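Local coordinates for GH127 beta-L-arabinofuranoside (Geobacillus stearothermophilus, PDB 4QK0), which probably hydrolyses beta-L-arabinofuranosidic linkages, releasing L-arabinose from arabinose-containing glycans, as a glycoside hydrolase of family 127, at residues 260-265 and 297-302. Sequence-based numbering, arbitrary orientation.
Sequences KQAVGH and ENVTKR
Gln261 and Ala262 run past Asn298 and Val299 on helix 286-302, with the CA atoms of Gln261 and Asn298 6.0 Å apart. This is a loop-to-helix contact in the helical GH127 catalytic domain, a member of the six-hairpin clan. The loop leads into helix 266-283, followed by helix 286-302 after a short turn, consistent with the helical hairpins of this clan. Asn298 carries most of the contact. Its CG lies anti to the backbone N (chi1 -175°), and this sends the amide out to the loop. Asn298 OD1 accepts the N-H of Ala262 N at 3.0 Å in a fairly straight bond. The donor is tilted 33° from the carbonyl plane. OD1 also takes a bond from Gln303 NE2, which in turn reaches Ala262 O, so one glutamine amide joins loop and helix. ND2 is bonded to Asp322 OD1, and the Asn298 amide is thus fixed from both ends. The Gln261 amide plane stands 84° from that of Asn298, and Gln261 CG passes 4.0 Å from Asn298 ND2. Tyr273 and Phe319 pack on both Ala262 and Val299. Between Ala262 and Val299 the apolar contact is a single methyl pair, Ala262 CB against Val299 CG2 at 3.6 Å.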
ATOM      1  N   LYS A 260     -11.415  14.119  19.155  1.00 28.55           N
ATOM      2  CA  LYS A 260     -12.608  14.109  18.338  1.00 32.37           C
ATOM      3  C   LYS A 260     -12.546  13.164  17.147  1.00 32.23           C
ATOM      4  O   LYS A 260     -13.579  12.924  16.509  1.00 26.15           O
ATOM      5  CB  LYS A 260     -12.891  15.527  17.849  1.00 39.27           C
ATOM      6  CG  LYS A 260     -13.192  16.482  18.998  1.00 45.53           C
ATOM      7  CD  LYS A 260     -13.606  17.860  18.506  1.00 55.31           C
ATOM      8  CE  LYS A 260     -13.473  18.903  19.612  1.00 58.45           C
ATOM      9  NZ  LYS A 260     -14.009  18.403  20.913  1.00 57.10           N
ATOM     10  N   GLN A 261     -11.344  12.657  16.857  1.00 30.25           N
ATOM     11  CA  GLN A 261     -11.138  11.587  15.874  1.00 29.00           C
ATOM     12  C   GLN A 261     -10.432  10.426  16.482  1.00 23.13           C
ATOM     13  O   GLN A 261      -9.534  10.584  17.309  1.00 23.36           O
ATOM     14  CB  GLN A 261     -10.264  12.028  14.682  1.00 30.95           C
ATOM     15  CG  GLN A 261     -10.932  13.010  13.742  1.00 36.51           C
ATOM     16  CD  GLN A 261     -10.834  14.411  14.287  1.00 42.48           C
ATOM     17  OE1 GLN A 261      -9.837  14.762  14.902  1.00 44.90           O
ATOM     18  NE2 GLN A 261     -11.853  15.218  14.055  1.00 47.20           N
ATOM     19  N   ALA A 262     -10.797   9.256  16.004  1.00 21.82           N
ATOM     20  CA  ALA A 262     -10.043   8.049  16.288  1.00 20.03           C
ATOM     21  C   ALA A 262      -8.729   8.115  15.544  1.00 20.43           C
ATOM     22  O   ALA A 262      -8.691   8.422  14.361  1.00 22.92           O
ATOM     23  CB  ALA A 262     -10.819   6.834  15.851  1.00 18.21           C
ATOM     24  N   VAL A 263      -7.654   7.902  16.285  1.00 21.35           N
ATOM     25  CA  VAL A 263      -6.292   7.875  15.765  1.00 23.05           C
ATOM     26  C   VAL A 263      -5.534   6.744  16.439  1.00 22.51           C
ATOM     27  O   VAL A 263      -5.929   6.257  17.510  1.00 21.65           O
ATOM     28  CB  VAL A 263      -5.540   9.188  16.025  1.00 23.27           C
ATOM     29  CG1 VAL A 263      -6.283  10.366  15.401  1.00 26.15           C
ATOM     30  CG2 VAL A 263      -5.364   9.445  17.504  1.00 25.29           C
ATOM     31  N   GLY A 264      -4.412   6.380  15.847  1.00 19.08           N
ATOM     32  CA  GLY A 264      -3.473   5.473  16.434  1.00 17.22           C
ATOM     33  C   GLY A 264      -3.891   4.034  16.351  1.00 18.02           C
ATOM     34  O   GLY A 264      -4.730   3.657  15.565  1.00 15.68           O
ATOM     35  N   HIS A 265      -3.255   3.234  17.194  1.00 20.24           N
ATOM     36  CA  HIS A 265      -3.479   1.789  17.241  1.00 20.76           C
ATOM     37  C   HIS A 265      -4.926   1.503  17.611  1.00 21.78           C
ATOM     38  O   HIS A 265      -5.420   2.029  18.620  1.00 21.49           O
ATOM     39  CB  HIS A 265      -2.520   1.215  18.304  1.00 20.71           C
ATOM     40  CG  HIS A 265      -2.454  -0.262  18.314  1.00 25.67           C
ATOM     41  ND1 HIS A 265      -3.382  -1.041  18.965  1.00 27.02           N
ATOM     42  CD2 HIS A 265      -1.580  -1.120  17.733  1.00 24.98           C
ATOM     43  CE1 HIS A 265      -3.096  -2.315  18.762  1.00 26.31           C
ATOM     44  NE2 HIS A 265      -2.012  -2.386  18.010  1.00 23.78           N
ATOM     45  N   GLU A 297     -19.344   8.168  16.634  1.00 23.29           N
ATOM     46  CA  GLU A 297     -19.743   8.607  15.307  1.00 26.54           C
ATOM     47  C   GLU A 297     -18.542   8.632  14.357  1.00 25.90           C
ATOM     48  O   GLU A 297     -18.667   8.235  13.216  1.00 26.05           O
ATOM     49  CB  GLU A 297     -20.372  10.006  15.375  1.00 30.88           C
ATOM     50  CG  GLU A 297     -21.734   9.988  16.104  1.00 40.27           C
ATOM     51  CD  GLU A 297     -22.847   9.278  15.316  1.00 46.37           C
ATOM     52  OE1 GLU A 297     -23.182   9.769  14.204  1.00 59.50           O
ATOM     53  OE2 GLU A 297     -23.392   8.228  15.767  1.00 51.26           O
ATOM     54  N   ASN A 298     -17.380   9.096  14.825  1.00 24.15           N
ATOM     55  CA  ASN A 298     -16.247   9.147  13.960  1.00 23.88           C
ATOM     56  C   ASN A 298     -15.819   7.718  13.537  1.00 25.79           C
ATOM     57  O   ASN A 298     -15.563   7.457  12.357  1.00 24.73           O
ATOM     58  CB  ASN A 298     -15.095   9.833  14.604  1.00 22.91           C
ATOM     59  CG  ASN A 298     -13.918  10.000  13.628  1.00 25.31           C
ATOM     60  OD1 ASN A 298     -12.831   9.449  13.817  1.00 23.08           O
ATOM     61  ND2 ASN A 298     -14.126  10.834  12.610  1.00 23.04           N
ATOM     62  N   VAL A 299     -15.725   6.798  14.494  1.00 22.38           N
ATOM     63  CA  VAL A 299     -15.266   5.439  14.177  1.00 22.08           C
ATOM     64  C   VAL A 299     -16.269   4.765  13.241  1.00 23.74           C
ATOM     65  O   VAL A 299     -15.880   4.253  12.205  1.00 23.87           O
ATOM     66  CB  VAL A 299     -15.090   4.577  15.433  1.00 19.48           C
ATOM     67  CG1 VAL A 299     -14.895   3.145  15.047  1.00 22.26           C
ATOM     68  CG2 VAL A 299     -13.915   5.053  16.209  1.00 19.42           C
ATOM     69  N   THR A 300     -17.549   4.815  13.584  1.00 22.40           N
ATOM     70  CA  THR A 300     -18.512   3.946  12.969  1.00 25.85           C
ATOM     71  C   THR A 300     -19.113   4.565  11.726  1.00 24.13           C
ATOM     72  O   THR A 300     -19.689   3.850  10.936  1.00 21.78           O
ATOM     73  CB  THR A 300     -19.675   3.542  13.925  1.00 25.96           C
ATOM     74  OG1 THR A 300     -20.431   4.694  14.306  1.00 28.47           O
ATOM     75  CG2 THR A 300     -19.140   2.880  15.115  1.00 26.60           C
ATOM     76  N   LYS A 301     -19.042   5.871  11.581  1.00 20.98           N
ATOM     77  CA  LYS A 301     -19.520   6.493  10.373  1.00 24.45           C
ATOM     78  C   LYS A 301     -18.399   6.967   9.407  1.00 23.89           C
ATOM     79  O   LYS A 301     -18.689   7.475   8.329  1.00 22.97           O
ATOM     80  CB  LYS A 301     -20.424   7.654  10.710  1.00 28.19           C
ATOM     81  CG  LYS A 301     -21.687   7.086  11.377  1.00 35.11           C
ATOM     82  CD  LYS A 301     -23.030   7.773  11.133  1.00 44.98           C
ATOM     83  CE  LYS A 301     -24.142   7.024  11.892  1.00 57.52           C
ATOM     84  NZ  LYS A 301     -23.949   7.102  13.379  1.00 60.91           N
ATOM     85  N   ARG A 302     -17.147   6.896   9.830  1.00 24.36           N
ATOM     86  CA  ARG A 302     -16.064   7.345   8.957  1.00 25.13           C
ATOM     87  C   ARG A 302     -14.897   6.436   8.889  1.00 21.34           C
ATOM     88  O   ARG A 302     -14.178   6.550   7.937  1.00 21.28           O
ATOM     89  CB  ARG A 302     -15.621   8.747   9.341  1.00 26.67           C
ATOM     90  CG  ARG A 302     -16.786   9.687   9.287  1.00 30.63           C
ATOM     91  CD  ARG A 302     -16.371  11.099   9.308  1.00 39.46           C
ATOM     92  NE  ARG A 302     -17.481  11.980   8.972  1.00 46.44           N
ATOM     93  CZ  ARG A 302     -17.322  13.271   8.692  1.00 52.17           C
ATOM     94  NH1 ARG A 302     -16.102  13.805   8.673  1.00 51.22           N
ATOM     95  NH2 ARG A 302     -18.374  14.020   8.397  1.00 56.21           N
TER